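Local coordinates for alpha-amylase (Eisenia fetida, PDB 6M4K), which probably hydrolyses internal alpha-1,4-glucosidic linkages of starch-like polysaccharides, as a calcium-binding, cold-active member of glycoside hydrolase family 13, at residues Gln35-Asp39 / His40-Gly44; Phe259-Gly262 / Gln263-Asn267; Thr315-Thr318 / Phe319-Asn323; Arg387-Glu390 / Met391-Val395. One frame throughout, in Å; residues are numbered along the deposited sequence. Where two conformers were deposited one is given.

Overall arrangement
The four contacts are local, each within one continuous piece of chain, and all belong to the TIM-barrel catalytic region, where they illustrate how helices begin, run and end. Interaction 1 ends helix 27-39, interaction 2 runs along helix 259-270, and interactions 3 and 4 start helices 322-334 and 389-401. They form two touching pairs. Interactions 1 and 4, centres about 12 Å apart, meet through Trp36-Arg387, His40-Tyr392 and Tyr42-Val395; interactions 2 and 3, also about 12 Å apart, meet where Asn267 OD1 probably hydrogen-bonds Thr315 OG1. Trp388 joins the pairs by packing against Phe319 and Ala322. The Phe259 side chain of interaction 2 lies about 10 Å from that of His204, a calcium ligand.

Interaction 1 (Gln35-Asp39 / His40-Gly44); sequences QWLAD and HNYCG
The imidazole of His40 lies flat against the indole of Trp36, one helical turn back, in an offset stack whose planes are only 16° apart. Centroids of the imidazole and of the six-membered indole ring are 3.6 Å apart; His40 CE1 lies over the indole face at Trp36 CE2, at a close 3.1 Å, and His40 CB adds a CH-pi contact over the same six-membered ring. The stack is held by a bond made in the imidazole plane: His40 ND1 donates to Trp36 O at 2.8 Å with a nearly straight N-H (161°). His40 N reaches that oxygen too, from the opposite face of the carbonyl plane, so one carbonyl fixes both the backbone and the ring rotation of His40. Trp36 turns its indole to this place by setting CG anti to its own N (chi1 -169°).

Behind the rings the helix closes with a Schellman motif. Asn41, at positive phi, is the C-prime residue: Tyr42 N returns to Leu37 O at 3.0 Å, and Asn41 N to Ala38 O. The reversal brings Tyr42 back against the last turn of the helix, where Tyr42 CE2 meets the indole edge at Trp36 CZ3, 3.6 Å away, and Leu37 CD2 leans on Tyr42 CD2.

Further out, Arg387 makes a cation-pi contact with Trp36 and Tyr392 meets His40 edge-to-face, while Asn41 OD1 accepts from Arg16 NE. The chain then passes through Cys43, disulfide-bonded to Cys12, into barrel strand 44-47.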
loop_
_atom_site.group_PDB
_atom_site.type_symbol
_atom_site.label_atom_id
_atom_site.label_comp_id
_atom_site.label_asym_id
_atom_site.label_seq_id
_atom_site.Cartn_x
_atom_site.Cartn_y
_atom_site.Cartn_z
ATOM N N GLN A 35 -14.563 -1.138 12.196
ATOM C CA GLN A 35 -15.974 -0.793 12.048
ATOM C C GLN A 35 -16.155 0.299 11.003
ATOM O O GLN A 35 -17.022 0.203 10.126
ATOM C CB GLN A 35 -16.573 -0.356 13.386
ATOM C CG GLN A 35 -18.071 -0.092 13.308
ATOM C CD GLN A 35 -18.857 -1.341 12.954
ATOM O OE1 GLN A 35 -19.037 -2.226 13.793
ATOM N NE2 GLN A 35 -19.317 -1.427 11.712
ATOM N N TRP A 36 -15.352 1.366 11.100
ATOM C CA TRP A 36 -15.409 2.443 10.118
ATOM C C TRP A 36 -15.087 1.921 8.722
ATOM O O TRP A 36 -15.773 2.253 7.745
ATOM C CB TRP A 36 -14.438 3.565 10.528
ATOM C CG TRP A 36 -14.627 4.818 9.713
ATOM C CD1 TRP A 36 -15.360 5.926 10.063
ATOM C CD2 TRP A 36 -14.113 5.078 8.399
ATOM N NE1 TRP A 36 -15.319 6.854 9.050
ATOM C CE2 TRP A 36 -14.565 6.360 8.015
ATOM C CE3 TRP A 36 -13.302 4.356 7.514
ATOM C CZ2 TRP A 36 -14.249 6.930 6.773
ATOM C CZ3 TRP A 36 -12.988 4.916 6.284
ATOM C CH2 TRP A 36 -13.465 6.193 5.922
ATOM N N LEU A 37 -14.046 1.098 8.618
ATOM C CA LEU A 37 -13.656 0.538 7.333
ATOM C C LEU A 37 -14.758 -0.324 6.735
ATOM O O LEU A 37 -15.030 -0.237 5.536
ATOM C CB LEU A 37 -12.375 -0.270 7.489
ATOM C CG LEU A 37 -11.145 0.583 7.788
ATOM C CD1 LEU A 37 -10.023 -0.285 8.342
ATOM C CD2 LEU A 37 -10.677 1.310 6.539
ATOM N N ALA A 38 -15.393 -1.168 7.555
ATOM C CA ALA A 38 -16.505 -1.978 7.061
ATOM C C ALA A 38 -17.653 -1.100 6.576
ATOM O O ALA A 38 -18.220 -1.341 5.506
ATOM C CB ALA A 38 -16.975 -2.941 8.156
ATOM N N ASP A 39 -17.998 -0.065 7.349
ATOM C CA ASP A 39 -19.091 0.828 6.967
ATOM C C ASP A 39 -18.815 1.535 5.649
ATOM O O ASP A 39 -19.756 1.924 4.947
ATOM C CB ASP A 39 -19.340 1.870 8.063
ATOM C CG ASP A 39 -19.913 1.272 9.335
ATOM O OD1 ASP A 39 -20.377 0.114 9.309
ATOM O OD2 ASP A 39 -19.906 1.981 10.362
ATOM N N HIS A 40 -17.540 1.725 5.305
ATOM C CA HIS A 40 -17.143 2.377 4.069
ATOM C C HIS A 40 -16.678 1.387 3.017
ATOM O O HIS A 40 -16.159 1.790 1.968
ATOM C CB HIS A 40 -16.103 3.459 4.353
ATOM C CG HIS A 40 -16.668 4.602 5.128
ATOM N ND1 HIS A 40 -16.867 4.546 6.490
ATOM C CD2 HIS A 40 -17.152 5.801 4.724
ATOM C CE1 HIS A 40 -17.419 5.676 6.899
ATOM N NE2 HIS A 40 -17.602 6.454 5.847
ATOM N N ASN A 41 -16.875 0.099 3.273
ATOM C CA ASN A 41 -16.678 -0.941 2.269
ATOM C C ASN A 41 -15.248 -0.996 1.735
ATOM O O ASN A 41 -15.010 -1.212 0.545
ATOM C CB ASN A 41 -17.750 -0.893 1.186
ATOM C CG ASN A 41 -19.076 -1.351 1.723
ATOM O OD1 ASN A 41 -19.188 -2.474 2.202
ATOM N ND2 ASN A 41 -20.059 -0.472 1.733
ATOM N N TYR A 42 -14.293 -0.837 2.646
ATOM C CA TYR A 42 -12.925 -1.259 2.400
ATOM C C TYR A 42 -12.802 -2.744 2.733
ATOM O O TYR A 42 -13.510 -3.261 3.599
ATOM C CB TYR A 42 -11.980 -0.478 3.308
ATOM C CG TYR A 42 -11.736 0.966 2.918
ATOM C CD1 TYR A 42 -10.702 1.297 2.057
ATOM C CD2 TYR A 42 -12.512 1.998 3.434
ATOM C CE1 TYR A 42 -10.420 2.619 1.728
ATOM C CE2 TYR A 42 -12.243 3.335 3.103
ATOM C CZ TYR A 42 -11.200 3.621 2.248
ATOM O OH TYR A 42 -10.893 4.926 1.904
ATOM N N CYS A 43 -11.888 -3.431 2.046
ATOM C CA CYS A 43 -11.767 -4.880 2.223
ATOM C C CYS A 43 -10.807 -5.307 3.324
ATOM O O CYS A 43 -10.990 -6.395 3.892
ATOM C CB CYS A 43 -11.291 -5.526 0.924
ATOM S SG CYS A 43 -10.868 -7.320 1.045
ATOM N N GLY A 44 -9.772 -4.529 3.615
ATOM C CA GLY A 44 -8.760 -5.034 4.524
ATOM C C GLY A 44 -7.689 -4.004 4.809
ATOM O O GLY A 44 -7.672 -2.907 4.239
#

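Interaction 2 (Phe259-Gly262 / Gln263-Asn267); sequences FKHG and QNLGN
Leu265 sets one methyl over a face of the His261 imidazole, a CH-pi contact between residues one helical turn apart. Leu265 CD1 lies 3.9 Å from the ring centroid and is displaced toward the rim, so its closest ring atom is His261 NE2 at 3.5 Å. The imidazole swings alongside the helix because CG stands anti to the backbone N (chi1 168°), and Leu265 extends its own branch to meet it. NE2 is at the same time tied to Glu332 OE1 of helix 322-334, a hydrogen bond that restrains the ring against which the methyl rests.

Backbone bonds form the second group. Leu265 N donates to His261 O at 2.9 Å, and Asn264 N to Lys260 O at 2.8 Å; Gln263 N to Phe259 O is longer, 3.3 Å. Together with Gly266 N to Gly262 O they run along helix 259-270, the helical link of a beta-alpha-beta unit between barrel strands 255-257 and 295-297.

Polar side chains find their partners beyond the helix. Asn264 OD1 lies 3.1 Å from Lys260 O, two acceptors that do not bond, and takes its hydrogen bond from Gln289 NE2. In one of its two conformers Gln263 bonds through NE2 to Ala310 O. Lys260 stays extended, and its NZ reaches Gly288 O.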
loop_
_atom_site.group_PDB
_atom_site.type_symbol
_atom_site.label_atom_id
_atom_site.label_comp_id
_atom_site.label_asym_id
_atom_site.label_seq_id
_atom_site.Cartn_x
_atom_site.Cartn_y
_atom_site.Cartn_z
ATOM N N PHE A 259 5.693 -0.508 -8.513
ATOM C CA PHE A 259 6.165 0.843 -8.231
ATOM C C PHE A 259 6.144 1.751 -9.460
ATOM O O PHE A 259 6.158 2.980 -9.316
ATOM C CB PHE A 259 7.561 0.783 -7.610
ATOM C CG PHE A 259 7.557 0.403 -6.158
ATOM C CD1 PHE A 259 7.521 -0.934 -5.765
ATOM C CD2 PHE A 259 7.556 1.391 -5.180
ATOM C CE1 PHE A 259 7.502 -1.274 -4.420
ATOM C CE2 PHE A 259 7.535 1.056 -3.834
ATOM C CZ PHE A 259 7.506 -0.272 -3.452
ATOM N N LYS A 260 6.094 1.192 -10.671
ATOM C CA LYS A 260 5.985 2.064 -11.841
ATOM C C LYS A 260 4.668 2.820 -11.852
ATOM O O LYS A 260 4.587 3.913 -12.412
ATOM C CB LYS A 260 6.120 1.259 -13.138
ATOM C CG LYS A 260 7.485 0.618 -13.326
ATOM C CD LYS A 260 7.459 -0.391 -14.482
ATOM C CE LYS A 260 8.814 -1.076 -14.667
ATOM N NZ LYS A 260 8.729 -2.143 -15.708
ATOM N N HIS A 261 3.635 2.254 -11.238
ATOM C CA HIS A 261 2.304 2.852 -11.259
ATOM C C HIS A 261 2.309 4.227 -10.593
ATOM O O HIS A 261 1.895 5.228 -11.193
ATOM C CB HIS A 261 1.364 1.850 -10.580
ATOM C CG HIS A 261 0.005 2.359 -10.228
ATOM N ND1 HIS A 261 -1.115 2.072 -10.983
ATOM C CD2 HIS A 261 -0.432 3.047 -9.147
ATOM C CE1 HIS A 261 -2.177 2.582 -10.386
ATOM N NE2 HIS A 261 -1.789 3.178 -9.271
ATOM N N GLY A 262 2.802 4.302 -9.357
ATOM C CA GLY A 262 2.845 5.587 -8.671
ATOM C C GLY A 262 3.874 6.535 -9.256
ATOM O O GLY A 262 3.689 7.757 -9.224
ATOM N N GLN A 263 4.972 5.996 -9.791
ATOM C CA GLN A 263 5.935 6.840 -10.487
ATOM C C GLN A 263 5.283 7.509 -11.687
ATOM O O GLN A 263 5.411 8.726 -11.883
ATOM C CB GLN A 263 7.138 6.003 -10.922
ATOM C CG GLN A 263 8.094 5.656 -9.792
ATOM C CD GLN A 263 9.033 6.801 -9.446
ATOM O OE1 GLN A 263 9.497 7.529 -10.326
ATOM N NE2 GLN A 263 9.313 6.966 -8.163
ATOM N N ASN A 264 4.575 6.719 -12.500
ATOM C CA ASN A 264 3.963 7.242 -13.715
ATOM C C ASN A 264 2.825 8.204 -13.395
ATOM O O ASN A 264 2.754 9.302 -13.960
ATOM C CB ASN A 264 3.490 6.095 -14.619
ATOM C CG ASN A 264 4.651 5.350 -15.286
ATOM O OD1 ASN A 264 4.577 4.137 -15.537
ATOM N ND2 ASN A 264 5.710 6.071 -15.594
ATOM N N LEU A 265 1.912 7.814 -12.502
ATOM C CA LEU A 265 0.814 8.712 -12.150
ATOM C C LEU A 265 1.327 9.982 -11.479
ATOM O O LEU A 265 0.788 11.074 -11.706
ATOM C CB LEU A 265 -0.223 7.994 -11.283
ATOM C CG LEU A 265 -0.979 6.862 -11.983
ATOM C CD1 LEU A 265 -1.994 6.243 -11.050
ATOM C CD2 LEU A 265 -1.662 7.357 -13.254
ATOM N N GLY A 266 2.365 9.858 -10.653
ATOM C CA GLY A 266 2.954 11.041 -10.042
ATOM C C GLY A 266 3.504 12.000 -11.080
ATOM O O GLY A 266 3.199 13.196 -11.069
ATOM N N ASN A 267 4.291 11.478 -12.018
ATOM C CA ASN A 267 4.824 12.326 -13.080
ATOM C C ASN A 267 3.710 12.949 -13.913
ATOM O O ASN A 267 3.800 14.121 -14.301
ATOM C CB ASN A 267 5.779 11.513 -13.958
ATOM C CG ASN A 267 7.158 11.382 -13.345
ATOM O OD1 ASN A 267 7.602 12.267 -12.608
ATOM N ND2 ASN A 267 7.848 10.286 -13.640
#

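Interaction 3 (Thr315-Thr318 / Phe319-Asn323); sequences TILT and FFEAN. With SO4 (sulfate ion), chain F.
Glu321 OE1 receives the backbone N-H of Thr318 at 2.9 Å, and Thr318 OG1 lies 3.0 Å from the same oxygen. Thr318 opens an ST turn, its OG1 accepting from Phe320 N at 3.1 Å, and Glu321 occupies the N-cap position of helix 322-334, its carboxylate turned back onto the chain that leads into the helix. The bend at chi2 (81°) makes this return possible, and Thr318 N meets OE1 nearly along its C-O axis. A backbone bond tightens the turn from the other direction: Glu321 N donates to Thr318 O at 2.8 Å.

Thr318 OG1, placed between its own N and carbonyl carbon (chi1 73°), also sits in the plane of the Phe320 ring, at its edge. On the apolar side Leu317 CD2 rests 3.9 Å from Glu321 CB, and Leu317 continues onto Val269 of helix 259-270. Long, weak ion pairs join the two carboxylate oxygens to different arginines, OE1 to Arg270 and OE2 to Arg350.

A sulfate ion, probably from the crystallisation liquor, occupies the helix start, where backbone N-H groups and the helix dipole would favour an anion: Met324 N bonds to it, and Asn323 N donates to its O3 at 3.0 Å, with an angle of 159°.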
loop_
_atom_site.group_PDB
_atom_site.type_symbol
_atom_site.label_atom_id
_atom_site.label_comp_id
_atom_site.label_asym_id
_atom_site.label_seq_id
_atom_site.Cartn_x
_atom_site.Cartn_y
_atom_site.Cartn_z
ATOM N N THR A 315 8.625 13.285 -7.758
ATOM C CA THR A 315 7.739 12.474 -8.599
ATOM C C THR A 315 6.577 11.905 -7.792
ATOM O O THR A 315 5.409 12.125 -8.132
ATOM C CB THR A 315 8.500 11.338 -9.299
ATOM O OG1 THR A 315 9.375 11.882 -10.298
ATOM C CG2 THR A 315 7.530 10.370 -9.974
ATOM N N ILE A 316 6.881 11.177 -6.714
ATOM C CA ILE A 316 5.826 10.567 -5.910
ATOM C C ILE A 316 4.931 11.642 -5.304
ATOM O O ILE A 316 5.407 12.679 -4.820
ATOM C CB ILE A 316 6.455 9.665 -4.835
ATOM C CG1 ILE A 316 7.262 8.525 -5.472
ATOM C CG2 ILE A 316 5.379 9.100 -3.906
ATOM C CD1 ILE A 316 6.456 7.646 -6.441
ATOM N N LEU A 317 3.626 11.400 -5.319
ATOM C CA LEU A 317 2.666 12.278 -4.667
ATOM C C LEU A 317 2.272 11.712 -3.308
ATOM O O LEU A 317 2.122 10.495 -3.140
ATOM C CB LEU A 317 1.428 12.467 -5.541
ATOM C CG LEU A 317 1.680 13.304 -6.794
ATOM C CD1 LEU A 317 0.516 13.189 -7.775
ATOM C CD2 LEU A 317 1.920 14.772 -6.391
ATOM N N THR A 318 2.133 12.607 -2.329
ATOM C CA THR A 318 1.862 12.239 -0.949
ATOM C C THR A 318 0.904 13.262 -0.364
ATOM O O THR A 318 0.532 14.237 -1.015
ATOM C CB THR A 318 3.145 12.258 -0.112
ATOM O OG1 THR A 318 3.528 13.627 0.122
ATOM C CG2 THR A 318 4.278 11.555 -0.821
ATOM N N PHE A 319 0.520 13.051 0.897
ATOM C CA PHE A 319 -0.373 13.997 1.566
ATOM C C PHE A 319 0.221 15.404 1.656
ATOM O O PHE A 319 -0.531 16.361 1.864
ATOM C CB PHE A 319 -0.782 13.485 2.956
ATOM C CG PHE A 319 0.338 13.467 3.964
ATOM C CD1 PHE A 319 0.586 14.581 4.760
ATOM C CD2 PHE A 319 1.114 12.340 4.139
ATOM C CE1 PHE A 319 1.600 14.572 5.692
ATOM C CE2 PHE A 319 2.136 12.323 5.081
ATOM C CZ PHE A 319 2.379 13.453 5.862
ATOM N N PHE A 320 1.538 15.552 1.493
ATOM C CA PHE A 320 2.132 16.887 1.451
ATOM C C PHE A 320 1.753 17.650 0.185
ATOM O O PHE A 320 1.861 18.882 0.160
ATOM C CB PHE A 320 3.658 16.801 1.596
ATOM C CG PHE A 320 4.133 16.582 3.009
ATOM C CD1 PHE A 320 4.085 17.611 3.934
ATOM C CD2 PHE A 320 4.658 15.361 3.406
ATOM C CE1 PHE A 320 4.532 17.416 5.233
ATOM C CE2 PHE A 320 5.104 15.164 4.697
ATOM C CZ PHE A 320 5.046 16.192 5.609
ATOM N N GLU A 321 1.324 16.954 -0.870
ATOM C CA GLU A 321 0.824 17.584 -2.084
ATOM C C GLU A 321 -0.636 17.174 -2.238
ATOM O O GLU A 321 -1.007 16.489 -3.195
ATOM C CB GLU A 321 1.653 17.144 -3.300
ATOM C CG GLU A 321 3.160 17.420 -3.182
ATOM C CD GLU A 321 3.913 16.369 -2.372
ATOM O OE1 GLU A 321 3.555 15.170 -2.457
ATOM O OE2 GLU A 321 4.856 16.734 -1.632
ATOM N N ALA A 322 -1.475 17.600 -1.293
ATOM C CA ALA A 322 -2.771 16.960 -1.090
ATOM C C ALA A 322 -3.679 17.074 -2.306
ATOM O O ALA A 322 -4.391 16.117 -2.646
ATOM C CB ALA A 322 -3.451 17.548 0.147
ATOM N N ASN A 323 -3.697 18.231 -2.974
ATOM C CA ASN A 323 -4.626 18.397 -4.086
ATOM C C ASN A 323 -4.279 17.462 -5.236
ATOM O O ASN A 323 -5.149 16.773 -5.780
ATOM C CB ASN A 323 -4.647 19.854 -4.557
ATOM C CG ASN A 323 -5.878 20.177 -5.371
ATOM O OD1 ASN A 323 -7.005 19.904 -4.948
ATOM N ND2 ASN A 323 -5.673 20.743 -6.556
HETATM S S SO4 F . -0.851 20.616 -3.967
HETATM O O1 SO4 F . -1.004 19.360 -4.698
HETATM O O2 SO4 F . -1.031 21.717 -4.907
HETATM O O3 SO4 F . -1.874 20.673 -2.920
HETATM O O4 SO4 F . 0.474 20.682 -3.354
#

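Interaction 4 (Arg387-Glu390 / Met391-Val395); sequences RWRE and MYNMV
Trp388 is the N-cap residue of helix 389-401, and its carbonyl accepts the first i to i+4 bond of the helix: Tyr392 N donates to Trp388 O at 2.9 Å almost straight (168°), while Asn393 N follows to Arg389 O. Tyr392 then bends its ring back over this turn. Its CG lies between the backbone N and the carbonyl carbon (chi1 68°), which carries a face of the phenol over Arg389 CA in a CH-pi contact, 3.7 Å from CA to the ring centroid. Arg387 O approaches that ring at its edge, 3.2 Å from Tyr392 CE2. Arg389 CB and CG pass beside Tyr392 OH (CB to OH 3.8 Å), and Arg389 CG also passes Asn393 ND2 at 3.6 Å.

In one of its two conformers Met391 runs side by side with Trp388, in the same direction. The methyl Met391 CE then reaches Trp388 CE3 at 3.7 Å, and the sulfur makes an oblique Met-aromatic contact with the six-membered ring.

Arg389 NE and Asn393 ND2 turn to Ile453 O and Val452 O. In that same conformer Met391 touches Tyr325 and Thr329 of helix 322-334 and Leu342 of barrel strand 339-344, packing the helix start against both elements.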
loop_
_atom_site.group_PDB
_atom_site.type_symbol
_atom_site.label_atom_id
_atom_site.label_comp_id
_atom_site.label_asym_id
_atom_site.label_seq_id
_atom_site.Cartn_x
_atom_site.Cartn_y
_atom_site.Cartn_z
ATOM N N ARG A 387 -9.826 8.177 5.411
ATOM C CA ARG A 387 -11.017 8.865 5.894
ATOM C C ARG A 387 -11.291 10.192 5.194
ATOM O O ARG A 387 -12.267 10.866 5.549
ATOM C CB ARG A 387 -10.928 9.102 7.406
ATOM C CG ARG A 387 -11.043 7.866 8.285
ATOM C CD ARG A 387 -11.670 8.260 9.613
ATOM N NE ARG A 387 -11.745 7.177 10.582
ATOM C CZ ARG A 387 -12.550 7.211 11.639
ATOM N NH1 ARG A 387 -13.338 8.264 11.828
ATOM N NH2 ARG A 387 -12.582 6.200 12.497
ATOM N N TRP A 388 -10.471 10.606 4.232
ATOM C CA TRP A 388 -10.798 11.800 3.461
ATOM C C TRP A 388 -11.991 11.501 2.568
ATOM O O TRP A 388 -12.040 10.454 1.917
ATOM C CB TRP A 388 -9.624 12.205 2.575
ATOM C CG TRP A 388 -8.368 12.645 3.285
ATOM C CD1 TRP A 388 -8.116 12.631 4.624
ATOM C CD2 TRP A 388 -7.189 13.160 2.660
ATOM N NE1 TRP A 388 -6.843 13.113 4.876
ATOM C CE2 TRP A 388 -6.259 13.444 3.679
ATOM C CE3 TRP A 388 -6.835 13.414 1.331
ATOM C CZ2 TRP A 388 -5.002 13.978 3.410
ATOM C CZ3 TRP A 388 -5.583 13.935 1.065
ATOM C CH2 TRP A 388 -4.681 14.211 2.101
ATOM N N ARG A 389 -12.943 12.438 2.504
ATOM C CA ARG A 389 -14.140 12.211 1.699
ATOM C C ARG A 389 -13.787 11.921 0.246
ATOM O O ARG A 389 -14.415 11.070 -0.399
ATOM C CB ARG A 389 -15.091 13.414 1.788
ATOM C CG ARG A 389 -16.397 13.239 0.996
ATOM C CD ARG A 389 -17.192 14.549 0.932
ATOM N NE ARG A 389 -16.435 15.506 0.137
ATOM C CZ ARG A 389 -15.710 16.500 0.629
ATOM N NH1 ARG A 389 -15.672 16.740 1.937
ATOM N NH2 ARG A 389 -15.017 17.262 -0.213
ATOM N N GLU A 390 -12.801 12.638 -0.304
ATOM C CA GLU A 390 -12.425 12.419 -1.693
ATOM C C GLU A 390 -11.942 10.992 -1.910
ATOM O O GLU A 390 -12.168 10.415 -2.983
ATOM C CB GLU A 390 -11.356 13.428 -2.113
ATOM C CG GLU A 390 -11.791 14.903 -1.994
ATOM C CD GLU A 390 -11.474 15.548 -0.646
ATOM O OE1 GLU A 390 -11.298 14.845 0.373
ATOM O OE2 GLU A 390 -11.384 16.797 -0.605
ATOM N N MET A 391 -11.316 10.401 -0.893
ATOM C CA MET A 391 -10.868 9.015 -0.983
ATOM C C MET A 391 -12.019 8.041 -0.774
ATOM O O MET A 391 -12.268 7.179 -1.613
ATOM C CB MET A 391 -9.778 8.736 0.049
ATOM C CG MET A 391 -8.384 8.971 -0.456
ATOM S SD MET A 391 -8.148 10.662 -1.036
ATOM C CE MET A 391 -6.365 10.722 -1.173
ATOM N N TYR A 392 -12.726 8.149 0.351
ATOM C CA TYR A 392 -13.728 7.120 0.616
ATOM C C TYR A 392 -14.899 7.186 -0.351
ATOM O O TYR A 392 -15.478 6.145 -0.677
ATOM C CB TYR A 392 -14.143 7.043 2.089
ATOM C CG TYR A 392 -14.931 8.207 2.664
ATOM C CD1 TYR A 392 -16.243 8.453 2.286
ATOM C CD2 TYR A 392 -14.368 9.020 3.636
ATOM C CE1 TYR A 392 -16.963 9.505 2.839
ATOM C CE2 TYR A 392 -15.082 10.058 4.211
ATOM C CZ TYR A 392 -16.366 10.303 3.798
ATOM O OH TYR A 392 -17.071 11.357 4.366
ATOM N N ASN A 393 -15.243 8.373 -0.863
ATOM C CA ASN A 393 -16.299 8.420 -1.867
ATOM C C ASN A 393 -15.827 7.876 -3.208
ATOM O O ASN A 393 -16.635 7.355 -3.982
ATOM C CB ASN A 393 -16.872 9.830 -1.993
ATOM C CG ASN A 393 -18.018 10.067 -1.031
ATOM O OD1 ASN A 393 -18.367 9.185 -0.243
ATOM N ND2 ASN A 393 -18.618 11.254 -1.094
ATOM N N MET A 394 -14.526 7.968 -3.497
ATOM C CA MET A 394 -14.003 7.309 -4.683
ATOM C C MET A 394 -13.823 5.811 -4.477
ATOM O O MET A 394 -13.849 5.064 -5.460
ATOM C CB MET A 394 -12.714 7.970 -5.177
ATOM C CG MET A 394 -12.948 9.312 -5.878
ATOM S SD MET A 394 -14.136 9.241 -7.233
ATOM C CE MET A 394 -13.386 7.999 -8.293
ATOM N N VAL A 395 -13.664 5.355 -3.233
ATOM C CA VAL A 395 -13.750 3.920 -2.971
ATOM C C VAL A 395 -15.160 3.419 -3.243
ATOM O O VAL A 395 -15.347 2.372 -3.874
ATOM C CB VAL A 395 -13.275 3.615 -1.544
ATOM C CG1 VAL A 395 -13.642 2.187 -1.107
ATOM C CG2 VAL A 395 -11.769 3.869 -1.432
#